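Local coordinates for protein metallopeptidase containing co-catalytic metalloactive site (Shewanella denitrificans OS217, PDB 3B2Y) that probably acts as a zinc-dependent carboxypeptidase of the M14 family, hydrolysing substrates at a metal site that holds nickel in this crystal, at residues Tyr57-Ile71 with Leu97-Val109. Residues are numbered along the deposited sequence; the frame is centred on the assembly and turned at random.
Sequences YQSASQRSDLPSLLI and LFERVNLSLLPLV
Y57 and L105 form an antiparallel hydrogen-bonded pair, each backbone N lying 2.9 Å from the other residue's O, while P107 CG meets the edge of the Y57 ring at CE1 (3.9 Å). At Q58 the chain beyond CG is extended (chi2 -174°), which carries NE2 to S104 OG, 2.8 Å away and close to the amide plane. Q62 then lays OE1 against N102 CB. R63 is gripped twice by the N102 amide: its N donates to N102 OD1 (3.0 Å), tilted out of the carbonyl plane, and its O accepts from N102 ND2 (2.8 Å). L66 N, closing a type I turn, reaches R63 O from the opposite face. An alanine in place of N102 would probably leave R63 N without its acceptor and the 63-66 turn less firmly tied to the strand. L66 spreads both methyls over the E99 carbonyl, CD2 at 3.4 Å from its O. From P67 O, which accepts from N102 N, a parallel ladder runs through S68-I71; strands 68-73 and 102-106, joined by helix 81-92, make a beta-alpha-beta unit at the edge of the mixed sheet, consistent with the M14 alpha/beta fold. L69 CD1 packs crosswise on V101 CG2 (3.7 Å), and L69 also touches F267 and C271 of helix 253-271. On the same face I71 lies alongside L105, its CB 4.0 Å from L105 CD2, and both side chains touch M86 of helix 81-92.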
loop_
_atom_site.group_PDB
_atom_site.type_symbol
_atom_site.label_atom_id
_atom_site.label_comp_id
_atom_site.label_asym_id
_atom_site.label_seq_id
_atom_site.Cartn_x
_atom_site.Cartn_y
_atom_site.Cartn_z
ATOM N N TYR A 57 -7.889 0.822 9.888
ATOM C CA TYR A 57 -9.018 1.723 10.006
ATOM C C TYR A 57 -10.145 1.312 9.079
ATOM O O TYR A 57 -9.928 1.039 7.971
ATOM C CB TYR A 57 -8.624 3.158 9.724
ATOM C CG TYR A 57 -7.561 3.621 10.623
ATOM C CD1 TYR A 57 -6.261 3.407 10.321
ATOM C CD2 TYR A 57 -7.865 4.220 11.822
ATOM C CE1 TYR A 57 -5.267 3.801 11.165
ATOM C CE2 TYR A 57 -6.906 4.608 12.670
ATOM C CZ TYR A 57 -5.608 4.405 12.351
ATOM O OH TYR A 57 -4.670 4.804 13.216
ATOM N N GLN A 58 -11.349 1.292 9.586
ATOM C CA GLN A 58 -12.518 0.902 8.772
ATOM C C GLN A 58 -13.710 1.772 9.092
ATOM O O GLN A 58 -13.723 2.463 10.092
ATOM C CB GLN A 58 -12.899 -0.541 9.056
ATOM C CG GLN A 58 -11.843 -1.573 8.887
ATOM C CD GLN A 58 -12.408 -2.948 9.050
ATOM O OE1 GLN A 58 -12.871 -3.324 10.136
ATOM N NE2 GLN A 58 -12.428 -3.705 7.967
ATOM N N SER A 59 -14.740 1.682 8.246
ATOM C CA SER A 59 -16.016 2.338 8.511
ATOM C C SER A 59 -16.576 1.776 9.806
ATOM O O SER A 59 -16.297 0.612 10.178
ATOM C CB SER A 59 -17.033 2.134 7.369
ATOM O OG SER A 59 -16.412 2.135 6.088
ATOM N N ALA A 60 -17.384 2.590 10.484
ATOM C CA ALA A 60 -17.959 2.197 11.781
ATOM C C ALA A 60 -18.829 0.934 11.640
ATOM O O ALA A 60 -18.974 0.175 12.597
ATOM C CB ALA A 60 -18.758 3.366 12.404
ATOM N N SER A 61 -19.376 0.716 10.440
ATOM C CA SER A 61 -20.095 -0.509 10.092
ATOM C C SER A 61 -19.842 -0.924 8.634
ATOM O O SER A 61 -19.920 -0.090 7.739
ATOM C CB SER A 61 -21.600 -0.281 10.262
ATOM O OG SER A 61 -21.898 0.327 11.514
ATOM N N GLN A 62 -19.576 -2.209 8.402
ATOM C CA GLN A 62 -19.495 -2.731 7.053
ATOM C C GLN A 62 -20.921 -2.995 6.558
ATOM O O GLN A 62 -21.715 -3.646 7.241
ATOM C CB GLN A 62 -18.675 -4.017 6.975
ATOM C CG GLN A 62 -17.316 -3.978 7.677
ATOM C CD GLN A 62 -16.517 -2.700 7.440
ATOM O OE1 GLN A 62 -15.891 -2.524 6.398
ATOM N NE2 GLN A 62 -16.517 -1.815 8.433
ATOM N N ARG A 63 -21.242 -2.480 5.376
ATOM C CA ARG A 63 -22.548 -2.697 4.776
ATOM C C ARG A 63 -22.435 -3.798 3.717
ATOM O O ARG A 63 -21.571 -3.739 2.850
ATOM C CB ARG A 63 -23.051 -1.391 4.176
ATOM C CG ARG A 63 -23.033 -0.198 5.143
ATOM C CD ARG A 63 -24.054 -0.361 6.259
ATOM N NE ARG A 63 -25.427 -0.516 5.747
ATOM C CZ ARG A 63 -26.329 0.462 5.609
ATOM N NH1 ARG A 63 -26.044 1.720 5.947
ATOM N NH2 ARG A 63 -27.538 0.175 5.123
ATOM N N SER A 64 -23.310 -4.803 3.787
ATOM C CA SER A 64 -23.222 -5.981 2.886
ATOM C C SER A 64 -23.413 -5.649 1.400
ATOM O O SER A 64 -22.849 -6.297 0.511
ATOM C CB SER A 64 -24.281 -7.003 3.283
ATOM O OG SER A 64 -25.553 -6.368 3.314
ATOM N N ASP A 65 -24.204 -4.620 1.149
ATOM C CA ASP A 65 -24.494 -4.156 -0.202
ATOM C C ASP A 65 -23.402 -3.304 -0.855
ATOM O O ASP A 65 -23.549 -2.964 -2.036
ATOM C CB ASP A 65 -25.810 -3.363 -0.200
ATOM C CG ASP A 65 -25.826 -2.255 0.863
ATOM O OD1 ASP A 65 -25.357 -2.509 1.993
ATOM O OD2 ASP A 65 -26.318 -1.140 0.576
ATOM N N LEU A 66 -22.318 -2.978 -0.118
ATOM C CA LEU A 66 -21.262 -2.069 -0.614
ATOM C C LEU A 66 -19.991 -2.896 -0.847
ATOM O O LEU A 66 -19.779 -3.866 -0.127
ATOM C CB LEU A 66 -20.970 -0.944 0.381
ATOM C CG LEU A 66 -22.096 0.024 0.789
ATOM C CD1 LEU A 66 -21.546 1.033 1.813
ATOM C CD2 LEU A 66 -22.728 0.713 -0.472
ATOM N N PRO A 67 -19.173 -2.556 -1.881
ATOM C CA PRO A 67 -17.960 -3.319 -2.016
ATOM C C PRO A 67 -16.989 -3.056 -0.862
ATOM O O PRO A 67 -17.010 -1.992 -0.230
ATOM C CB PRO A 67 -17.390 -2.845 -3.359
ATOM C CG PRO A 67 -17.968 -1.458 -3.549
ATOM C CD PRO A 67 -19.307 -1.526 -2.930
ATOM N N SER A 68 -16.141 -4.034 -0.604
ATOM C CA SER A 68 -15.163 -3.943 0.469
ATOM C C SER A 68 -13.791 -3.907 -0.174
ATOM O O SER A 68 -13.401 -4.824 -0.872
ATOM C CB SER A 68 -15.252 -5.133 1.423
ATOM O OG SER A 68 -16.502 -5.175 2.123
ATOM N N LEU A 69 -13.075 -2.824 0.101
ATOM C CA LEU A 69 -11.783 -2.565 -0.500
ATOM C C LEU A 69 -10.826 -2.269 0.651
ATOM O O LEU A 69 -11.235 -1.686 1.684
ATOM C CB LEU A 69 -11.783 -1.365 -1.427
ATOM C CG LEU A 69 -12.771 -1.299 -2.570
ATOM C CD1 LEU A 69 -12.562 0.050 -3.293
ATOM C CD2 LEU A 69 -12.648 -2.471 -3.516
ATOM N N LEU A 70 -9.613 -2.718 0.468
ATOM C CA LEU A 70 -8.503 -2.513 1.355
ATOM C C LEU A 70 -7.391 -1.786 0.617
ATOM O O LEU A 70 -6.997 -2.185 -0.459
ATOM C CB LEU A 70 -8.027 -3.860 1.892
ATOM C CG LEU A 70 -6.795 -3.844 2.817
ATOM C CD1 LEU A 70 -7.107 -3.036 4.091
ATOM C CD2 LEU A 70 -6.373 -5.304 3.145
ATOM N N ILE A 71 -6.791 -0.776 1.244
ATOM C CA ILE A 71 -5.556 -0.167 0.762
ATOM C C ILE A 71 -4.540 -0.262 1.915
ATOM O O ILE A 71 -4.877 0.003 3.084
ATOM C CB ILE A 71 -5.721 1.350 0.394
ATOM C CG1 ILE A 71 -6.809 1.540 -0.653
ATOM C CG2 ILE A 71 -4.424 1.954 -0.161
ATOM C CD1 ILE A 71 -7.238 3.024 -0.780
ATOM N N LEU A 97 -17.765 9.355 0.925
ATOM C CA LEU A 97 -17.124 8.226 0.213
ATOM C C LEU A 97 -17.616 6.928 0.867
ATOM O O LEU A 97 -18.054 6.009 0.200
ATOM C CB LEU A 97 -15.619 8.332 0.241
ATOM C CG LEU A 97 -14.938 7.029 -0.228
ATOM C CD1 LEU A 97 -15.394 6.651 -1.674
ATOM C CD2 LEU A 97 -13.443 7.083 -0.062
ATOM N N PHE A 98 -17.675 6.916 2.190
ATOM C CA PHE A 98 -18.006 5.673 2.888
ATOM C C PHE A 98 -19.433 5.208 2.733
ATOM O O PHE A 98 -19.745 4.063 3.060
ATOM C CB PHE A 98 -17.553 5.769 4.338
ATOM C CG PHE A 98 -16.147 6.232 4.460
ATOM C CD1 PHE A 98 -15.134 5.546 3.837
ATOM C CD2 PHE A 98 -15.827 7.386 5.118
ATOM C CE1 PHE A 98 -13.818 5.989 3.905
ATOM C CE2 PHE A 98 -14.518 7.814 5.185
ATOM C CZ PHE A 98 -13.521 7.122 4.557
ATOM N N GLU A 99 -20.309 6.047 2.159
ATOM C CA GLU A 99 -21.667 5.602 1.814
ATOM C C GLU A 99 -21.716 4.683 0.616
ATOM O O GLU A 99 -22.730 4.036 0.398
ATOM C CB GLU A 99 -22.586 6.794 1.526
ATOM C CG GLU A 99 -22.692 7.715 2.735
ATOM C CD GLU A 99 -23.617 8.909 2.502
ATOM O OE1 GLU A 99 -24.462 8.856 1.582
ATOM O OE2 GLU A 99 -23.466 9.898 3.247
ATOM N N ARG A 100 -20.654 4.640 -0.191
ATOM C CA ARG A 100 -20.677 3.763 -1.348
ATOM C C ARG A 100 -19.662 2.649 -1.316
ATOM O O ARG A 100 -19.709 1.776 -2.170
ATOM C CB ARG A 100 -20.620 4.555 -2.649
ATOM C CG ARG A 100 -19.309 5.007 -3.125
ATOM C CD ARG A 100 -19.486 5.531 -4.567
ATOM N NE ARG A 100 -18.178 5.856 -5.108
ATOM C CZ ARG A 100 -17.487 6.947 -4.788
ATOM N NH1 ARG A 100 -18.017 7.888 -4.013
ATOM N NH2 ARG A 100 -16.287 7.136 -5.302
ATOM N N VAL A 101 -18.805 2.631 -0.290
ATOM C CA VAL A 101 -17.756 1.619 -0.188
ATOM C C VAL A 101 -17.369 1.357 1.256
ATOM O O VAL A 101 -17.303 2.288 2.085
ATOM C CB VAL A 101 -16.537 2.009 -1.074
ATOM C CG1 VAL A 101 -15.912 3.297 -0.569
ATOM C CG2 VAL A 101 -15.465 0.859 -1.160
ATOM N N ASN A 102 -17.125 0.094 1.581
ATOM C CA ASN A 102 -16.507 -0.232 2.881
ATOM C C ASN A 102 -15.018 -0.140 2.660
ATOM O O ASN A 102 -14.419 -1.061 2.147
ATOM C CB ASN A 102 -16.919 -1.622 3.328
ATOM C CG ASN A 102 -18.400 -1.762 3.490
ATOM O OD1 ASN A 102 -19.041 -0.929 4.148
ATOM N ND2 ASN A 102 -18.960 -2.855 2.943
ATOM N N LEU A 103 -14.431 1.008 2.925
ATOM C CA LEU A 103 -12.985 1.181 2.648
ATOM C C LEU A 103 -12.232 0.901 3.937
ATOM O O LEU A 103 -12.582 1.427 5.001
ATOM C CB LEU A 103 -12.656 2.568 2.097
ATOM C CG LEU A 103 -11.187 2.881 1.692
ATOM C CD1 LEU A 103 -10.663 1.839 0.685
ATOM C CD2 LEU A 103 -11.070 4.234 1.054
ATOM N N SER A 104 -11.285 -0.020 3.839
ATOM C CA SER A 104 -10.371 -0.322 4.950
ATOM C C SER A 104 -8.980 0.159 4.611
ATOM O O SER A 104 -8.593 0.136 3.464
ATOM C CB SER A 104 -10.453 -1.801 5.216
ATOM O OG SER A 104 -11.785 -2.163 5.679
ATOM N N LEU A 105 -8.252 0.651 5.618
ATOM C CA LEU A 105 -6.917 1.261 5.425
ATOM C C LEU A 105 -5.908 0.685 6.434
ATOM O O LEU A 105 -6.223 0.509 7.586
ATOM C CB LEU A 105 -7.022 2.762 5.619
ATOM C CG LEU A 105 -8.025 3.480 4.732
ATOM C CD1 LEU A 105 -8.277 4.875 5.273
ATOM C CD2 LEU A 105 -7.511 3.487 3.307
ATOM N N LEU A 106 -4.775 0.244 5.947
ATOM C CA LEU A 106 -3.669 -0.341 6.732
ATOM C C LEU A 106 -2.413 0.493 6.350
ATOM O O LEU A 106 -1.626 0.127 5.507
ATOM C CB LEU A 106 -3.570 -1.839 6.408
ATOM C CG LEU A 106 -2.754 -2.813 7.203
ATOM C CD1 LEU A 106 -3.346 -2.966 8.621
ATOM C CD2 LEU A 106 -2.853 -4.165 6.492
ATOM N N PRO A 107 -2.285 1.681 6.940
ATOM C CA PRO A 107 -1.394 2.702 6.459
ATOM C C PRO A 107 0.086 2.373 6.651
ATOM O O PRO A 107 0.916 2.874 5.911
ATOM C CB PRO A 107 -1.710 3.920 7.380
ATOM C CG PRO A 107 -2.981 3.654 7.968
ATOM C CD PRO A 107 -3.101 2.141 8.064
ATOM N N LEU A 108 0.416 1.607 7.683
ATOM C CA LEU A 108 1.814 1.465 8.085
ATOM C C LEU A 108 2.059 0.151 8.807
ATOM O O LEU A 108 1.903 0.085 10.018
ATOM C CB LEU A 108 2.227 2.617 8.978
ATOM C CG LEU A 108 3.695 2.671 9.463
ATOM C CD1 LEU A 108 4.713 2.494 8.243
ATOM C CD2 LEU A 108 3.987 3.977 10.301
ATOM N N VAL A 109 2.448 -0.876 8.064
ATOM C CA VAL A 109 2.625 -2.222 8.590
ATOM C C VAL A 109 3.987 -2.428 9.321
ATOM O O VAL A 109 4.087 -3.203 10.283
ATOM C CB VAL A 109 2.449 -3.189 7.450
ATOM C CG1 VAL A 109 2.908 -4.606 7.809
ATOM C CG2 VAL A 109 0.993 -3.142 6.942
HETATM O O HOH W 1 -18.773 -5.723 1.446
#